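Type IV pilus biogenesis protein PilB (Streptococcus sanguinis, PDB 7B7P) is a minor type IV pilin that carries a von Willebrand factor A-like module with a metal-binding site and has a direct role in adhesion. Local coordinates at residues 103-112 / 123-134. Sequence-based numbering, arbitrary orientation.
Sequences DNRLISYNLT and GIDTAISALNTK
Strands 104-112 and 124-130 pair antiparallel as a beta hairpin, forming the central and one outer strand of the three-stranded sheet that packs on helix 9-27 in the pilin part of the chain. Ile-107 and Ser-129 make a hydrogen-bonded pair, Ser-129 N to Ile-107 O at 2.8 Å and Ile-107 N to Ser-129 O at 3.0 Å; Tyr-109 and Ala-127 repeat the pattern. Between the Tyr-109/Ala-127 and Leu-111/Ile-124 pairs a beta bulge shifts the register by one residue, the chain turning a corner at Asp-125, and Leu-111 N bonds to Ile-124 O at 3.1 Å. On the helix-facing side, Ile-107 CG2 meets Leu-131 CD2 at 3.7 Å, the two side chains crossing at about a right angle. Tyr-109, its CG beside the backbone N (chi1 -54°), brings CE2 obliquely to within 3.8 Å of Ser-129 CB. Both hydroxyls, Tyr-109 OH and Ser-129 OG, hydrogen-bond Asp-24 OD1 of the helix, tying the two strands to one carboxylate. Across the other face, Leu-106 CD2 lies 3.8 Å from Ala-130 CB, while Ile-128 CD1 lies 3.7 Å from Ser-108 CB. An antiparallel sheet laid against a long N-terminal helix is characteristic of the type IV pilin fold; here this hairpin supplies two of the sheet's three strands.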
# COMPACT_ATOMS: atom_id res chain seq x y z
N ASP A 103 17.01 -7.35 16.86
CA ASP A 103 15.77 -6.66 16.50
C ASP A 103 15.89 -5.13 16.55
O ASP A 103 14.87 -4.45 16.66
CB ASP A 103 14.64 -7.13 17.43
CG ASP A 103 15.05 -7.13 18.89
OD1 ASP A 103 16.27 -7.09 19.17
OD2 ASP A 103 14.14 -7.15 19.77
N ASN A 104 17.10 -4.59 16.46
CA ASN A 104 17.32 -3.14 16.46
C ASN A 104 17.73 -2.70 15.07
O ASN A 104 18.60 -3.31 14.45
CB ASN A 104 18.41 -2.72 17.45
CG ASN A 104 18.08 -3.07 18.90
OD1 ASN A 104 18.16 -4.23 19.29
ND2 ASN A 104 17.77 -2.06 19.70
N ARG A 105 17.14 -1.61 14.60
CA ARG A 105 17.57 -0.99 13.36
C ARG A 105 18.81 -0.15 13.63
O ARG A 105 18.91 0.53 14.66
CB ARG A 105 16.46 -0.12 12.77
CG ARG A 105 15.51 -0.87 11.84
CD ARG A 105 16.11 -1.07 10.44
NE ARG A 105 15.42 -2.14 9.73
CZ ARG A 105 15.91 -2.83 8.70
NH1 ARG A 105 17.12 -2.56 8.22
NH2 ARG A 105 15.18 -3.79 8.14
N LEU A 106 19.76 -0.20 12.71
CA LEU A 106 20.99 0.56 12.83
C LEU A 106 20.91 1.87 12.07
O LEU A 106 20.20 2.00 11.07
CB LEU A 106 22.18 -0.26 12.32
CG LEU A 106 22.38 -1.53 13.14
CD1 LEU A 106 23.61 -2.25 12.68
CD2 LEU A 106 22.46 -1.21 14.63
N ILE A 107 21.67 2.85 12.55
CA ILE A 107 21.82 4.14 11.89
C ILE A 107 23.30 4.52 11.91
O ILE A 107 24.04 4.18 12.85
CB ILE A 107 20.96 5.22 12.57
CG1 ILE A 107 20.96 6.50 11.75
CG2 ILE A 107 21.45 5.51 13.98
CD1 ILE A 107 20.08 7.57 12.36
N SER A 108 23.74 5.21 10.87
CA SER A 108 25.10 5.71 10.82
C SER A 108 25.07 7.23 10.78
O SER A 108 24.23 7.84 10.10
CB SER A 108 25.87 5.13 9.64
OG SER A 108 25.91 6.02 8.55
N TYR A 109 25.96 7.83 11.55
CA TYR A 109 26.13 9.27 11.59
C TYR A 109 27.46 9.64 10.94
O TYR A 109 28.45 8.92 11.08
CB TYR A 109 26.12 9.79 13.01
CG TYR A 109 24.94 9.42 13.85
CD1 TYR A 109 23.65 9.82 13.49
CD2 TYR A 109 25.11 8.72 15.03
CE1 TYR A 109 22.56 9.50 14.28
CE2 TYR A 109 24.03 8.40 15.83
CZ TYR A 109 22.76 8.79 15.46
OH TYR A 109 21.69 8.45 16.26
N ASN A 110 27.46 10.76 10.24
CA ASN A 110 28.66 11.37 9.70
C ASN A 110 28.66 12.83 10.15
O ASN A 110 27.63 13.50 10.06
CB ASN A 110 28.70 11.26 8.18
CG ASN A 110 30.01 11.76 7.59
OD1 ASN A 110 30.37 12.93 7.77
ND2 ASN A 110 30.72 10.88 6.89
N LEU A 111 29.79 13.30 10.67
CA LEU A 111 29.87 14.69 11.14
C LEU A 111 31.32 15.15 10.97
O LEU A 111 32.15 14.96 11.86
CB LEU A 111 29.40 14.82 12.58
CG LEU A 111 29.43 16.26 13.12
CD1 LEU A 111 28.79 17.23 12.12
CD2 LEU A 111 28.75 16.35 14.47
N THR A 112 31.60 15.75 9.82
CA THR A 112 32.96 16.17 9.53
C THR A 112 33.04 17.66 9.19
O THR A 112 32.15 18.44 9.55
CB THR A 112 33.58 15.34 8.39
OG1 THR A 112 32.70 15.31 7.25
CG2 THR A 112 33.87 13.92 8.86
N GLY A 123 36.51 15.10 12.66
CA GLY A 123 35.23 14.51 13.00
C GLY A 123 35.18 13.00 12.90
O GLY A 123 36.18 12.31 13.10
N ILE A 124 33.99 12.48 12.60
CA ILE A 124 33.74 11.05 12.53
C ILE A 124 33.21 10.74 11.15
O ILE A 124 32.11 11.18 10.78
CB ILE A 124 32.76 10.60 13.62
CG1 ILE A 124 33.19 11.16 14.97
CG2 ILE A 124 32.69 9.06 13.65
CD1 ILE A 124 32.19 12.09 15.59
N ASP A 125 34.00 9.97 10.38
CA ASP A 125 33.58 9.58 9.04
C ASP A 125 32.30 8.76 9.08
O ASP A 125 31.40 8.95 8.25
CB ASP A 125 34.70 8.78 8.35
CG ASP A 125 35.57 9.64 7.45
OD1 ASP A 125 35.02 10.59 6.84
OD2 ASP A 125 36.79 9.37 7.34
N THR A 126 32.19 7.86 10.04
CA THR A 126 30.97 7.08 10.19
C THR A 126 30.95 6.43 11.56
O THR A 126 31.92 5.81 11.98
CB THR A 126 30.87 6.04 9.07
OG1 THR A 126 30.44 6.69 7.87
CG2 THR A 126 29.88 4.93 9.44
N ALA A 127 29.85 6.61 12.29
CA ALA A 127 29.65 5.98 13.58
C ALA A 127 28.30 5.28 13.58
O ALA A 127 27.28 5.90 13.29
CB ALA A 127 29.72 7.00 14.72
N ILE A 128 28.30 3.99 13.88
CA ILE A 128 27.10 3.18 13.92
C ILE A 128 26.47 3.28 15.30
O ILE A 128 27.15 3.06 16.31
CB ILE A 128 27.41 1.71 13.57
CG1 ILE A 128 27.68 1.56 12.08
CG2 ILE A 128 26.27 0.79 14.03
CD1 ILE A 128 26.50 1.89 11.21
N SER A 129 25.19 3.59 15.36
CA SER A 129 24.40 3.48 16.57
C SER A 129 23.16 2.63 16.29
O SER A 129 22.93 2.17 15.17
CB SER A 129 24.02 4.87 17.12
OG SER A 129 23.26 4.75 18.32
N ALA A 130 22.37 2.38 17.31
CA ALA A 130 21.16 1.60 17.16
C ALA A 130 19.98 2.43 17.63
O ALA A 130 20.11 3.24 18.55
CB ALA A 130 21.24 0.28 17.96
N LEU A 131 18.83 2.23 16.99
CA LEU A 131 17.60 2.94 17.34
C LEU A 131 16.71 2.06 18.20
O LEU A 131 16.86 0.84 18.25
CB LEU A 131 16.84 3.36 16.08
CG LEU A 131 17.70 3.97 14.98
CD1 LEU A 131 17.00 3.88 13.67
CD2 LEU A 131 18.03 5.41 15.33
N ASN A 132 15.75 2.70 18.87
CA ASN A 132 14.80 1.98 19.71
C ASN A 132 13.41 1.84 19.09
O ASN A 132 12.53 1.24 19.71
CB ASN A 132 14.68 2.67 21.08
CG ASN A 132 16.00 2.68 21.83
OD1 ASN A 132 16.56 1.62 22.13
ND2 ASN A 132 16.52 3.88 22.10
N THR A 133 13.20 2.37 17.88
CA THR A 133 11.97 2.19 17.13
C THR A 133 12.27 1.44 15.84
O THR A 133 13.37 1.55 15.29
CB THR A 133 11.28 3.54 16.80
OG1 THR A 133 10.28 3.34 15.79
CG2 THR A 133 12.28 4.55 16.27
N LYS A 134 11.28 0.67 15.37
CA LYS A 134 11.31 0.04 14.05
C LYS A 134 10.62 0.88 12.98
O LYS A 134 10.56 0.45 11.82
CB LYS A 134 10.67 -1.35 14.11
CG LYS A 134 11.39 -2.33 15.04
CD LYS A 134 10.57 -2.59 16.30
CE LYS A 134 11.46 -2.91 17.50
NZ LYS A 134 10.94 -2.23 18.72